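Local coordinates for protein phenol hydroxylase component phL (Pseudomonas stutzeri, PDB 3U52) that is a component of a multicomponent phenol hydroxylase and probably supports, as a partner subunit, the oxidation of phenol and related aromatic compounds, at residues 133-144 with 208-219. Sequence-based numbering, arbitrary orientation.
Sequences ANMNNAKIAGDA and VDDWFELTLVQN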
loop_
_atom_site.group_PDB
_atom_site.type_symbol
_atom_site.label_atom_id
_atom_site.label_comp_id
_atom_site.label_asym_id
_atom_site.label_seq_id
_atom_site.Cartn_x
_atom_site.Cartn_y
_atom_site.Cartn_z
ATOM N N ALA D 133 -1.402 35.247 -8.177
ATOM C CA ALA D 133 -1.415 34.074 -9.089
ATOM C C ALA D 133 -2.195 32.890 -8.503
ATOM O O ALA D 133 -2.892 32.199 -9.229
ATOM C CB ALA D 133 0.003 33.624 -9.436
ATOM N N ASN D 134 -2.071 32.654 -7.200
ATOM C CA ASN D 134 -2.987 31.721 -6.529
ATOM C C ASN D 134 -4.457 32.106 -6.791
ATOM O O ASN D 134 -5.256 31.264 -7.198
ATOM C CB ASN D 134 -2.675 31.642 -5.018
ATOM C CG ASN D 134 -3.766 30.997 -4.209
ATOM O OD1 ASN D 134 -4.539 31.692 -3.546
ATOM N ND2 ASN D 134 -3.831 29.653 -4.226
ATOM N N MET D 135 -4.810 33.378 -6.576
ATOM C CA MET D 135 -6.211 33.799 -6.718
ATOM C C MET D 135 -6.697 33.673 -8.180
ATOM O O MET D 135 -7.831 33.203 -8.441
ATOM C CB MET D 135 -6.427 35.213 -6.176
ATOM C CG MET D 135 -6.126 35.370 -4.683
ATOM S SD MET D 135 -6.336 37.096 -4.266
ATOM C CE MET D 135 -8.132 37.224 -4.451
ATOM N N ASN D 136 -5.836 34.048 -9.130
ATOM C CA ASN D 136 -6.199 33.963 -10.564
ATOM C C ASN D 136 -6.415 32.542 -11.050
ATOM O O ASN D 136 -7.322 32.269 -11.822
ATOM C CB ASN D 136 -5.147 34.646 -11.423
ATOM C CG ASN D 136 -5.131 36.149 -11.228
ATOM O OD1 ASN D 136 -4.111 36.825 -11.447
ATOM N ND2 ASN D 136 -6.260 36.678 -10.787
ATOM N N ASN D 137 -5.590 31.622 -10.548
ATOM C CA ASN D 137 -5.743 30.213 -10.892
ATOM C C ASN D 137 -6.898 29.538 -10.197
ATOM O O ASN D 137 -7.475 28.630 -10.792
ATOM C CB ASN D 137 -4.399 29.467 -10.646
ATOM C CG ASN D 137 -3.362 29.820 -11.720
ATOM O OD1 ASN D 137 -2.290 30.444 -11.458
ATOM N ND2 ASN D 137 -3.674 29.425 -12.934
ATOM N N ALA D 138 -7.235 29.928 -8.953
ATOM C CA ALA D 138 -8.508 29.510 -8.372
ATOM C C ALA D 138 -9.704 29.944 -9.200
ATOM O O ALA D 138 -10.655 29.157 -9.394
ATOM C CB ALA D 138 -8.682 30.002 -6.918
ATOM N N LYS D 139 -9.697 31.199 -9.632
ATOM C CA LYS D 139 -10.733 31.678 -10.599
ATOM C C LYS D 139 -10.848 30.784 -11.859
ATOM O O LYS D 139 -11.947 30.344 -12.212
ATOM C CB LYS D 139 -10.531 33.172 -10.919
ATOM C CG LYS D 139 -11.663 33.910 -11.702
ATOM C CD LYS D 139 -11.232 34.060 -13.155
ATOM C CE LYS D 139 -11.913 35.213 -13.974
ATOM N NZ LYS D 139 -13.368 35.180 -13.911
ATOM N N ILE D 140 -9.730 30.488 -12.517
ATOM C CA ILE D 140 -9.779 29.662 -13.736
ATOM C C ILE D 140 -10.300 28.281 -13.383
ATOM O O ILE D 140 -11.162 27.743 -14.088
ATOM C CB ILE D 140 -8.384 29.632 -14.469
ATOM C CG1 ILE D 140 -7.963 31.033 -14.854
ATOM C CG2 ILE D 140 -8.338 28.708 -15.682
ATOM C CD1 ILE D 140 -6.440 31.228 -14.818
ATOM N N ALA D 141 -9.826 27.696 -12.276
ATOM C CA ALA D 141 -10.214 26.326 -11.959
ATOM C C ALA D 141 -11.763 26.245 -11.781
ATOM O O ALA D 141 -12.412 25.207 -12.088
ATOM C CB ALA D 141 -9.437 25.782 -10.757
ATOM N N GLY D 142 -12.348 27.337 -11.311
ATOM C CA GLY D 142 -13.782 27.417 -11.124
ATOM C C GLY D 142 -14.547 27.701 -12.413
ATOM O O GLY D 142 -15.743 27.400 -12.480
ATOM N N ASP D 143 -13.888 28.309 -13.405
ATOM C CA ASP D 143 -14.550 28.756 -14.673
ATOM C C ASP D 143 -14.376 27.865 -15.892
ATOM O O ASP D 143 -15.268 27.835 -16.739
ATOM C CB ASP D 143 -14.091 30.164 -15.080
ATOM C CG ASP D 143 -14.736 31.260 -14.229
ATOM O OD1 ASP D 143 -15.543 30.943 -13.352
ATOM O OD2 ASP D 143 -14.444 32.441 -14.458
ATOM N N ALA D 144 -13.228 27.176 -15.977
ATOM C CA ALA D 144 -12.922 26.294 -17.088
ATOM C C ALA D 144 -13.842 25.064 -17.048
ATOM O O ALA D 144 -14.097 24.539 -15.973
ATOM C CB ALA D 144 -11.431 25.837 -17.002
ATOM N N VAL D 208 -9.944 40.778 -14.354
ATOM C CA VAL D 208 -10.152 40.180 -15.694
ATOM C C VAL D 208 -11.293 39.159 -15.616
ATOM O O VAL D 208 -11.319 38.325 -14.716
ATOM C CB VAL D 208 -8.823 39.529 -16.241
ATOM C CG1 VAL D 208 -9.063 38.640 -17.519
ATOM C CG2 VAL D 208 -7.796 40.588 -16.518
ATOM N N ASP D 209 -12.236 39.227 -16.556
ATOM C CA ASP D 209 -13.385 38.301 -16.624
ATOM C C ASP D 209 -13.121 37.016 -17.415
ATOM O O ASP D 209 -13.629 35.946 -17.060
ATOM C CB ASP D 209 -14.595 38.973 -17.328
ATOM C CG ASP D 209 -15.308 40.021 -16.460
ATOM O OD1 ASP D 209 -15.413 39.834 -15.216
ATOM O OD2 ASP D 209 -15.771 41.030 -17.046
ATOM N N ASP D 210 -12.440 37.132 -18.539
ATOM C CA ASP D 210 -12.248 36.019 -19.478
ATOM C C ASP D 210 -11.173 35.105 -18.915
ATOM O O ASP D 210 -10.018 35.552 -18.723
ATOM C CB ASP D 210 -11.787 36.555 -20.850
ATOM C CG ASP D 210 -11.770 35.477 -21.924
ATOM O OD1 ASP D 210 -11.136 34.422 -21.707
ATOM O OD2 ASP D 210 -12.414 35.655 -22.995
ATOM N N TRP D 211 -11.509 33.839 -18.661
ATOM C CA TRP D 211 -10.537 33.011 -17.928
ATOM C C TRP D 211 -9.329 32.653 -18.796
ATOM O O TRP D 211 -8.187 32.526 -18.297
ATOM C CB TRP D 211 -11.190 31.789 -17.290
ATOM C CG TRP D 211 -11.735 30.733 -18.231
ATOM C CD1 TRP D 211 -13.037 30.574 -18.598
ATOM C CD2 TRP D 211 -11.002 29.681 -18.891
ATOM N NE1 TRP D 211 -13.166 29.503 -19.460
ATOM C CE2 TRP D 211 -11.937 28.935 -19.660
ATOM C CE3 TRP D 211 -9.659 29.300 -18.912
ATOM C CZ2 TRP D 211 -11.576 27.782 -20.406
ATOM C CZ3 TRP D 211 -9.291 28.156 -19.675
ATOM C CH2 TRP D 211 -10.251 27.438 -20.422
ATOM N N PHE D 212 -9.538 32.466 -20.087
ATOM C CA PHE D 212 -8.370 32.196 -20.923
ATOM C C PHE D 212 -7.449 33.409 -21.077
ATOM O O PHE D 212 -6.225 33.273 -20.984
ATOM C CB PHE D 212 -8.678 31.557 -22.279
ATOM C CG PHE D 212 -7.501 30.782 -22.812
ATOM C CD1 PHE D 212 -7.386 29.423 -22.537
ATOM C CD2 PHE D 212 -6.447 31.435 -23.500
ATOM C CE1 PHE D 212 -6.262 28.680 -22.992
ATOM C CE2 PHE D 212 -5.316 30.725 -23.947
ATOM C CZ PHE D 212 -5.232 29.325 -23.713
ATOM N N GLU D 213 -8.046 34.596 -21.233
ATOM C CA GLU D 213 -7.264 35.835 -21.162
ATOM C C GLU D 213 -6.446 35.809 -19.865
ATOM O O GLU D 213 -5.243 36.050 -19.879
ATOM C CB GLU D 213 -8.165 37.086 -21.206
ATOM C CG GLU D 213 -7.364 38.401 -21.293
ATOM C CD GLU D 213 -8.223 39.658 -21.214
ATOM O OE1 GLU D 213 -7.605 40.755 -21.125
ATOM O OE2 GLU D 213 -9.475 39.570 -21.265
ATOM N N LEU D 214 -7.108 35.479 -18.749
ATOM C CA LEU D 214 -6.438 35.407 -17.456
ATOM C C LEU D 214 -5.300 34.379 -17.392
ATOM O O LEU D 214 -4.215 34.704 -16.891
ATOM C CB LEU D 214 -7.442 35.149 -16.322
ATOM C CG LEU D 214 -6.944 35.412 -14.908
ATOM C CD1 LEU D 214 -6.272 36.748 -14.697
ATOM C CD2 LEU D 214 -8.095 35.212 -13.952
ATOM N N THR D 215 -5.525 33.151 -17.878
ATOM C CA THR D 215 -4.427 32.159 -17.825
ATOM C C THR D 215 -3.208 32.596 -18.664
ATOM O O THR D 215 -2.048 32.432 -18.242
ATOM C CB THR D 215 -4.893 30.703 -18.148
ATOM O OG1 THR D 215 -3.892 29.800 -17.684
ATOM C CG2 THR D 215 -5.043 30.450 -19.618
ATOM N N LEU D 216 -3.480 33.139 -19.848
ATOM C CA LEU D 216 -2.471 33.692 -20.743
ATOM C C LEU D 216 -1.637 34.760 -20.051
ATOM O O LEU D 216 -0.422 34.724 -20.101
ATOM C CB LEU D 216 -3.154 34.307 -21.984
ATOM C CG LEU D 216 -2.295 35.149 -22.964
ATOM C CD1 LEU D 216 -1.249 34.289 -23.622
ATOM C CD2 LEU D 216 -3.182 35.703 -24.023
ATOM N N VAL D 217 -2.293 35.732 -19.432
ATOM C CA VAL D 217 -1.590 36.868 -18.817
ATOM C C VAL D 217 -0.778 36.416 -17.620
ATOM O O VAL D 217 0.424 36.750 -17.495
ATOM C CB VAL D 217 -2.589 37.957 -18.361
ATOM C CG1 VAL D 217 -1.851 39.084 -17.646
ATOM C CG2 VAL D 217 -3.368 38.481 -19.581
ATOM N N GLN D 218 -1.443 35.690 -16.724
ATOM C CA GLN D 218 -0.810 35.151 -15.523
ATOM C C GLN D 218 0.255 34.051 -15.798
ATOM O O GLN D 218 1.424 34.160 -15.390
ATOM C CB GLN D 218 -1.867 34.584 -14.559
ATOM C CG GLN D 218 -1.259 34.043 -13.238
ATOM C CD GLN D 218 -0.582 35.184 -12.421
ATOM O OE1 GLN D 218 -1.263 35.896 -11.745
ATOM N NE2 GLN D 218 0.748 35.294 -12.453
ATOM N N ASN D 219 -0.171 32.996 -16.470
ATOM C CA ASN D 219 0.612 31.769 -16.540
ATOM C C ASN D 219 1.637 31.742 -17.668
ATOM O O ASN D 219 2.566 30.947 -17.597
ATOM C CB ASN D 219 -0.310 30.519 -16.552
ATOM C CG ASN D 219 -1.146 30.379 -15.251
ATOM O OD1 ASN D 219 -2.363 30.167 -15.299
ATOM N ND2 ASN D 219 -0.503 30.538 -14.096
HETATM O O HOH W 1 -15.519 28.164 -19.610
HETATM O O HOH W 2 -14.267 33.163 -17.132
#
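In the all-helical core of this hydroxylase subunit, helix 126-143 packs against the start of helix 211-240. Their local segments run roughly antiparallel (146° between directions) with axes 9.7 Å apart at closest approach. The backbones come closest at Ile140 and Trp211, where the Ile140 side chain fits as a knob among Trp211, Leu214, Thr215 and Asn219, with CD1 3.7 Å from Thr215 CB and CG2 3.5 Å from Trp211 CE3. Where helix 126-143 ends, Ala144 covers one face of the indole in a CH-pi contact, CB standing 3.9 Å from the centroid of the six-membered ring and only 9° off its normal. A water that accepts from Trp211 NE1 and donates to Asp143 O ties the ring to the same helix end.

Toward the other end, Asn137 and Asn219 face each other across the interface, their amides nearly coplanar (planes 19° apart), and exchange two hydrogen bonds. Asn137 ND2 donates to Asn219 OD1 at 2.8 Å, and Asn219 ND2 returns a nearly straight bond to Asn137 OD1 at 3.2 Å; both use in-plane lone pairs. Thr215 OG1 also donates to Asn219 OD1 and is itself hydrogen-bonded to His153 NE2 of helix 147-175. On the partly exposed flank, the Lys139 chain, bent at chi2, brings CD against Leu214 CD2 (3.4 Å, a tight contact) and forms a salt bridge from NZ to Asp143 OD2 (3.0 Å), with a weak hydrogen bond from NZ to Asp209 O.

The reciprocal amide pair thus satisfies polar groups inside a buried interface and limits rotation of both amides, with Thr215 further fixing Asn219, while apolar packing around Ile140 and Trp211 fills the neighbouring helix-helix surface.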